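1-Cys peroxiredoxin (Vibrio vulnificus MO6-24/O, PDB 5K2I) probably reduces hydrogen peroxide through a single peroxidatic cysteine, as a thioredoxin-fold 1-Cys peroxiredoxin also implicated in scavenging nitric oxide. Local coordinates at residues T136-A141 against A150-A155. Residues are numbered along the deposited sequence; the frame is centred on the assembly and turned at random.
Sequences TLNVEA and AETILA
Asn-138 reaches from strand 136-139 to the side chains of Thr-152 and Ile-153 on helix 150-155, its amide end lying between the two methyl-bearing groups. Its CG is 4.4 Å from Thr-152 CG2, and one of the two terminal amide atoms comes closer still and also meets Ile-153 CD1. Two residues earlier in the strand, Thr-136 adds a looser touch, CG2 lying 4.4 Å from Ile-153 CD1. The contact is thus one of van der Waals packing, small at 121 Å² of buried surface. Asparagine suits this partly exposed position because its side chain is long enough to touch the helix and its polar end need not be fully buried. Isoleucine is long enough to reach the strand although its CB does not face it directly: chi1 of -69° sets CG1 beside the backbone N, and CD1 then extends to the strand. In Thr-152, CG2 lies anti to the backbone N and meets the amide, leaving OG1 to hydrogen-bond the backbone N of Asn-149, just before the helix; a beta-branched threonine serves both purposes. The strand itself is held by backbone pairing of Thr-136 with Ile-128 and of Asn-138 with Ala-126. Its alternating pattern puts Thr-136 and Asn-138 toward the helix and turns Leu-137 away. The C-terminal helix runs nearly antiparallel to the strand, at 159° with axes 10.1 Å apart, as a helix layered on the sheet of a thioredoxin fold. Ile-153 also packs on Ile-128 of strand 120-130 and on Tyr-56, and Ala-150 rests on Tyr-56 and Leu-59, so the helix lies against both the sheet and helix 53-65.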
loop_
_atom_site.group_PDB
_atom_site.type_symbol
_atom_site.label_atom_id
_atom_site.label_comp_id
_atom_site.label_asym_id
_atom_site.label_seq_id
_atom_site.Cartn_x
_atom_site.Cartn_y
_atom_site.Cartn_z
ATOM N N THR A 136 -23.333 2.608 1.112
ATOM C CA THR A 136 -22.116 2.742 0.298
ATOM C C THR A 136 -21.016 1.890 0.911
ATOM O O THR A 136 -20.815 1.943 2.116
ATOM C CB THR A 136 -21.624 4.204 0.219
ATOM O OG1 THR A 136 -22.599 5.012 -0.454
ATOM C CG2 THR A 136 -20.310 4.285 -0.537
ATOM N N LEU A 137 -20.316 1.105 0.097
ATOM C CA LEU A 137 -19.158 0.337 0.560
ATOM C C LEU A 137 -18.047 0.449 -0.472
ATOM O O LEU A 137 -18.217 0.033 -1.632
ATOM C CB LEU A 137 -19.511 -1.136 0.786
ATOM C CG LEU A 137 -18.320 -2.081 1.009
ATOM C CD1 LEU A 137 -17.558 -1.729 2.276
ATOM C CD2 LEU A 137 -18.813 -3.512 1.086
ATOM N N ASN A 138 -16.917 1.016 -0.050
ATOM C CA ASN A 138 -15.732 1.137 -0.896
ATOM C C ASN A 138 -14.617 0.315 -0.281
ATOM O O ASN A 138 -14.217 0.576 0.849
ATOM C CB ASN A 138 -15.283 2.599 -1.036
ATOM C CG ASN A 138 -16.322 3.482 -1.699
ATOM O OD1 ASN A 138 -17.102 3.022 -2.523
ATOM N ND2 ASN A 138 -16.325 4.769 -1.346
ATOM N N VAL A 139 -14.121 -0.679 -1.011
ATOM C CA VAL A 139 -13.082 -1.575 -0.511
ATOM C C VAL A 139 -11.783 -1.332 -1.276
ATOM O O VAL A 139 -11.797 -1.179 -2.506
ATOM C CB VAL A 139 -13.516 -3.060 -0.644
ATOM C CG1 VAL A 139 -12.455 -3.974 -0.076
ATOM C CG2 VAL A 139 -14.857 -3.288 0.070
ATOM N N GLU A 140 -10.668 -1.276 -0.556
ATOM C CA GLU A 140 -9.365 -1.110 -1.211
ATOM C C GLU A 140 -9.108 -2.249 -2.202
ATOM O O GLU A 140 -9.403 -3.407 -1.924
ATOM C CB GLU A 140 -8.234 -1.048 -0.168
ATOM C CG GLU A 140 -6.847 -0.750 -0.761
ATOM C CD GLU A 140 -5.696 -0.866 0.231
ATOM O OE1 GLU A 140 -5.806 -1.604 1.235
ATOM O OE2 GLU A 140 -4.651 -0.226 -0.023
ATOM N N ALA A 141 -8.572 -1.907 -3.370
ATOM C CA ALA A 141 -8.073 -2.915 -4.307
ATOM C C ALA A 141 -6.651 -2.528 -4.670
ATOM O O ALA A 141 -6.426 -1.834 -5.667
ATOM C CB ALA A 141 -8.952 -3.010 -5.551
ATOM N N ALA A 150 -11.377 9.357 2.250
ATOM C CA ALA A 150 -12.479 10.048 2.917
ATOM C C ALA A 150 -13.216 10.971 1.944
ATOM O O ALA A 150 -14.427 11.130 2.041
ATOM C CB ALA A 150 -11.971 10.832 4.124
ATOM N N GLU A 151 -12.492 11.560 0.988
ATOM C CA GLU A 151 -13.132 12.402 -0.028
ATOM C C GLU A 151 -14.118 11.616 -0.882
ATOM O O GLU A 151 -15.131 12.164 -1.316
ATOM C CB GLU A 151 -12.096 13.062 -0.948
ATOM C CG GLU A 151 -11.307 14.192 -0.311
ATOM C CD GLU A 151 -12.071 15.513 -0.202
ATOM O OE1 GLU A 151 -13.193 15.642 -0.748
ATOM O OE2 GLU A 151 -11.531 16.439 0.438
ATOM N N THR A 152 -13.814 10.347 -1.142
ATOM C CA THR A 152 -14.724 9.488 -1.894
ATOM C C THR A 152 -16.044 9.374 -1.147
ATOM O O THR A 152 -17.115 9.437 -1.746
ATOM C CB THR A 152 -14.149 8.082 -2.115
ATOM O OG1 THR A 152 -12.765 8.182 -2.466
ATOM C CG2 THR A 152 -14.907 7.357 -3.227
ATOM N N ILE A 153 -15.953 9.212 0.169
ATOM C CA ILE A 153 -17.141 9.115 1.009
ATOM C C ILE A 153 -17.900 10.442 1.029
ATOM O O ILE A 153 -19.122 10.471 0.880
ATOM C CB ILE A 153 -16.761 8.689 2.447
ATOM C CG1 ILE A 153 -16.279 7.230 2.466
ATOM C CG2 ILE A 153 -17.927 8.906 3.416
ATOM C CD1 ILE A 153 -17.358 6.206 2.137
ATOM N N LEU A 154 -17.168 11.540 1.193
ATOM C CA LEU A 154 -17.781 12.860 1.186
ATOM C C LEU A 154 -18.577 13.090 -0.099
ATOM O O LEU A 154 -19.687 13.615 -0.064
ATOM C CB LEU A 154 -16.710 13.941 1.358
ATOM C CG LEU A 154 -17.220 15.381 1.366
ATOM C CD1 LEU A 154 -18.126 15.636 2.572
ATOM C CD2 LEU A 154 -16.055 16.355 1.349
ATOM N N ALA A 155 -18.019 12.666 -1.228
ATOM C CA ALA A 155 -18.676 12.868 -2.513
ATOM C C ALA A 155 -19.895 11.964 -2.672
ATOM O O ALA A 155 -20.839 12.300 -3.387
ATOM C CB ALA A 155 -17.700 12.639 -3.644
#